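Local structure of transcription initiation factor IIB (Methanocaldococcus vulcanius, 5O9I) at residues 114-117 with 118-121; 167-170 with 171-175. The protein is a mini-intein of HINT fold from transcription factor IIB, which probably excises itself from its host protein and joins the flanking sequences by protein splicing. All coordinates share one frame; numbering follows the deposited sequence.

Contact 1: 114-117 with 118-121; sequences DLRV and GDIL
Arg116 and Asp119 face each other across a type II beta turn, joined by charge and by backbone. The salt bridge runs from Arg116 NE to Asp119 OD1, 3.1 Å apart. The guanidinium and carboxylate planes are only 5° apart, but OD1 lies well out of the guanidinium plane, over one face, so no N-H points at it and the attraction is one of charge. Arg116 CG is tucked between its backbone N and carbonyl carbon (chi1 74°), and the chain bends at chi3. A lysine in place of Asp119 would probably set two positive charges against each other and leave the guanidinium without its mate across the turn. The backbone closes the turn with a weak hydrogen bond, Asp119 N to Arg116 O at 3.3 Å. Gly118 takes positive phi (83°), where a side chain would jam against the preceding carbonyl oxygen. The apolar part is a tip-to-tip meeting of methyls, Leu115 CD2 with Leu121 CD2 at 3.8 Å. Branched and apolar, both leucines suit a place against the sheet, where they also touch Ile83 of strand 81-85 and Ile159 of strand 154-162. The turn leads into edge strand 120-124, which pairs with strand 154-162.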
loop_
_atom_site.group_PDB
_atom_site.type_symbol
_atom_site.label_atom_id
_atom_site.label_comp_id
_atom_site.label_asym_id
_atom_site.label_seq_id
_atom_site.Cartn_x
_atom_site.Cartn_y
_atom_site.Cartn_z
ATOM N N ASP A 114 -5.288 7.754 -13.324
ATOM C CA ASP A 114 -5.908 9.076 -13.299
ATOM C C ASP A 114 -5.111 10.183 -12.595
ATOM O O ASP A 114 -5.607 11.302 -12.461
ATOM C CB ASP A 114 -7.279 8.986 -12.642
ATOM C CG ASP A 114 -8.262 8.219 -13.480
ATOM O OD1 ASP A 114 -8.560 8.662 -14.606
ATOM O OD2 ASP A 114 -8.771 7.195 -13.003
ATOM N N LEU A 115 -3.897 9.916 -12.138
ATOM C CA LEU A 115 -3.151 10.955 -11.455
ATOM C C LEU A 115 -2.490 11.826 -12.479
ATOM O O LEU A 115 -2.396 11.464 -13.650
ATOM C CB LEU A 115 -2.087 10.395 -10.496
ATOM C CG LEU A 115 -2.511 9.778 -9.153
ATOM C CD1 LEU A 115 -1.287 9.172 -8.510
ATOM C CD2 LEU A 115 -3.093 10.824 -8.229
ATOM N N ARG A 116 -2.034 12.977 -11.997
ATOM C CA ARG A 116 -1.288 13.938 -12.776
ATOM C C ARG A 116 -0.298 14.618 -11.853
ATOM O O ARG A 116 -0.535 14.711 -10.638
ATOM C CB ARG A 116 -2.277 14.951 -13.391
ATOM C CG ARG A 116 -2.862 15.968 -12.417
ATOM C CD ARG A 116 -4.266 16.478 -12.767
ATOM N NE ARG A 116 -5.273 15.930 -11.839
ATOM C CZ ARG A 116 -6.562 16.309 -11.764
ATOM N NH1 ARG A 116 -7.060 17.244 -12.581
ATOM N NH2 ARG A 116 -7.364 15.740 -10.860
ATOM N N VAL A 117 0.781 15.131 -12.424
ATOM C CA VAL A 117 1.773 15.885 -11.654
ATOM C C VAL A 117 1.118 17.091 -10.931
ATOM O O VAL A 117 0.209 17.721 -11.472
ATOM C CB VAL A 117 2.954 16.328 -12.572
ATOM C CG1 VAL A 117 3.916 17.235 -11.846
ATOM C CG2 VAL A 117 3.713 15.119 -13.096
ATOM N N GLY A 118 1.551 17.388 -9.708
ATOM C CA GLY A 118 1.000 18.520 -8.940
ATOM C C GLY A 118 -0.298 18.272 -8.168
ATOM O O GLY A 118 -0.782 19.163 -7.450
ATOM N N ASP A 119 -0.875 17.075 -8.294
ATOM C CA ASP A 119 -1.923 16.681 -7.387
ATOM C C ASP A 119 -1.313 16.274 -6.054
ATOM O O ASP A 119 -0.116 15.916 -5.937
ATOM C CB ASP A 119 -2.868 15.587 -7.931
ATOM C CG ASP A 119 -4.349 16.114 -8.150
ATOM O OD1 ASP A 119 -4.536 16.976 -9.038
ATOM O OD2 ASP A 119 -5.303 15.692 -7.433
ATOM N N ILE A 120 -2.204 16.369 -5.070
ATOM C CA ILE A 120 -1.882 16.215 -3.700
ATOM C C ILE A 120 -2.165 14.766 -3.358
ATOM O O ILE A 120 -3.262 14.271 -3.625
ATOM C CB ILE A 120 -2.692 17.216 -2.865
ATOM C CG1 ILE A 120 -1.878 18.519 -2.764
ATOM C CG2 ILE A 120 -3.046 16.666 -1.478
ATOM C CD1 ILE A 120 -2.700 19.775 -2.587
ATOM N N LEU A 121 -1.152 14.107 -2.791
ATOM C CA LEU A 121 -1.275 12.744 -2.296
ATOM C C LEU A 121 -1.134 12.704 -0.819
ATOM O O LEU A 121 -0.506 13.562 -0.235
ATOM C CB LEU A 121 -0.210 11.862 -2.911
ATOM C CG LEU A 121 -0.439 11.509 -4.374
ATOM C CD1 LEU A 121 0.504 10.370 -4.745
ATOM C CD2 LEU A 121 -1.874 11.136 -4.674
#

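Contact 2: 167-170 with 171-175; sequences PTNG and YAYDL
In the HINT fold of the intein splicing domain, the loop 167-170 delivers the chain into strand 171-176, and this contact lies at that entry. Asn169 reaches forward from the loop toward Tyr171 and Tyr173, which project on the same side of the strand. Its CG is anti to the backbone N (chi1 169°), which brings the amide across Tyr171, obliquely, and across Tyr173 at about a right angle. ND2 lies 3.6 Å from Tyr171 CB, and the amide plane is inclined 56° to the Tyr171 ring. The Gly170 carbonyl adds a second neighbour: its O approaches Tyr171 CD2 obliquely at 3.2 Å. Short and polar, asparagine suits an exposed loop beside the Tyr173 hydroxyl, while a tyrosine can bury its ring and still offer a polar end. Tyr173 does this: its ring packs against Ile25 and Ile29 of helix 25-34, and its OH is hydrogen-bonded to Asp30 of that helix. Thr168 ties the loop to the N-terminal region instead, through a hydrogen bond from OG1 to Asp7. Asn169 ND2 lies at the edge of the Tyr173 ring and in the ring plane, though the amide itself is tilted 52°, with ND2 2.7 Å from Tyr173 OH.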
loop_
_atom_site.group_PDB
_atom_site.type_symbol
_atom_site.label_atom_id
_atom_site.label_comp_id
_atom_site.label_asym_id
_atom_site.label_seq_id
_atom_site.Cartn_x
_atom_site.Cartn_y
_atom_site.Cartn_z
ATOM N N PRO A 167 8.698 -4.196 -13.139
ATOM C CA PRO A 167 8.630 -4.770 -11.799
ATOM C C PRO A 167 9.711 -5.724 -11.340
ATOM O O PRO A 167 9.783 -6.843 -11.839
ATOM C CB PRO A 167 7.369 -5.596 -11.860
ATOM C CG PRO A 167 7.240 -5.940 -13.281
ATOM C CD PRO A 167 7.585 -4.671 -13.947
ATOM N N THR A 168 10.403 -5.322 -10.282
ATOM C CA THR A 168 11.347 -6.169 -9.565
ATOM C C THR A 168 10.565 -7.431 -9.107
ATOM O O THR A 168 9.427 -7.290 -8.663
ATOM C CB THR A 168 11.966 -5.402 -8.354
ATOM O OG1 THR A 168 11.426 -5.880 -7.119
ATOM C CG2 THR A 168 11.808 -3.846 -8.426
ATOM N N ASN A 169 11.146 -8.628 -9.214
ATOM C CA ASN A 169 10.403 -9.877 -9.219
ATOM C C ASN A 169 9.085 -9.607 -9.910
ATOM O O ASN A 169 8.133 -9.293 -9.220
ATOM C CB ASN A 169 10.264 -10.527 -7.805
ATOM C CG ASN A 169 9.260 -11.700 -7.766
ATOM O OD1 ASN A 169 9.180 -12.510 -8.895
ATOM N ND2 ASN A 169 8.390 -11.735 -6.611
ATOM N N GLY A 170 9.035 -9.688 -11.241
ATOM C CA GLY A 170 7.774 -9.514 -12.000
ATOM C C GLY A 170 6.476 -10.020 -11.366
ATOM O O GLY A 170 5.857 -10.930 -11.831
ATOM N N TYR A 171 6.102 -9.429 -10.248
ATOM C CA TYR A 171 4.966 -9.849 -9.438
ATOM C C TYR A 171 4.597 -8.610 -8.687
ATOM O O TYR A 171 5.475 -7.927 -8.166
ATOM C CB TYR A 171 5.348 -10.915 -8.385
ATOM C CG TYR A 171 4.915 -12.355 -8.628
ATOM C CD1 TYR A 171 5.100 -13.302 -7.638
ATOM C CD2 TYR A 171 4.297 -12.786 -9.813
ATOM C CE1 TYR A 171 4.719 -14.626 -7.819
ATOM C CE2 TYR A 171 3.910 -14.112 -9.990
ATOM C CZ TYR A 171 4.096 -15.030 -8.972
ATOM O OH TYR A 171 3.741 -16.361 -9.184
ATOM N N ALA A 172 3.303 -8.335 -8.637
ATOM C CA ALA A 172 2.732 -7.297 -7.806
ATOM C C ALA A 172 1.994 -7.992 -6.682
ATOM O O ALA A 172 1.619 -9.116 -6.809
ATOM C CB ALA A 172 1.788 -6.422 -8.611
ATOM N N TYR A 173 1.829 -7.295 -5.576
ATOM C CA TYR A 173 1.383 -7.858 -4.317
ATOM C C TYR A 173 0.201 -7.062 -3.745
ATOM O O TYR A 173 0.020 -5.915 -4.099
ATOM C CB TYR A 173 2.566 -7.854 -3.354
ATOM C CG TYR A 173 3.572 -8.888 -3.768
ATOM C CD1 TYR A 173 3.419 -10.216 -3.397
ATOM C CD2 TYR A 173 4.662 -8.571 -4.602
ATOM C CE1 TYR A 173 4.334 -11.209 -3.796
ATOM C CE2 TYR A 173 5.560 -9.554 -5.021
ATOM C CZ TYR A 173 5.394 -10.877 -4.599
ATOM O OH TYR A 173 6.283 -11.862 -4.997
ATOM N N ASP A 174 -0.608 -7.681 -2.887
ATOM C CA ASP A 174 -1.587 -6.929 -2.126
ATOM C C ASP A 174 -1.997 -7.568 -0.827
ATOM O O ASP A 174 -1.638 -8.721 -0.571
ATOM C CB ASP A 174 -2.841 -6.591 -2.942
ATOM C CG ASP A 174 -3.225 -5.106 -2.764
ATOM O OD1 ASP A 174 -3.654 -4.691 -1.653
ATOM O OD2 ASP A 174 -2.923 -4.332 -3.713
ATOM N N LEU A 175 -2.682 -6.766 0.011
ATOM C CA LEU A 175 -3.183 -7.174 1.312
ATOM C C LEU A 175 -4.661 -6.816 1.390
ATOM O O LEU A 175 -5.093 -5.782 0.889
ATOM C CB LEU A 175 -2.491 -6.385 2.432
ATOM C CG LEU A 175 -0.962 -6.342 2.519
ATOM C CD1 LEU A 175 -0.515 -5.298 3.523
ATOM C CD2 LEU A 175 -0.375 -7.674 2.913
#

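How the contacts relate
Both contacts are local, lie mostly at the surface, and mark places where a loop runs into a strand within the splicing domain; each has one buried residue among those that touch, Leu121 in contact 1 and Tyr173 in contact 2. They serve different sheets: 118-121 enters an edge strand beside 154-162, whereas 171-175 enters an inner strand between 6-7 and 71-76. Their centres are about 23 Å apart, and they do not touch. The chemistry follows the setting. Contact 1 combines opposite charges on one side of a tight turn with leucine packing on the other; contact 2 relies on an amide and aromatic rings, with its buried tyrosine anchored to helix 25-34 rather than to a partner strand alone.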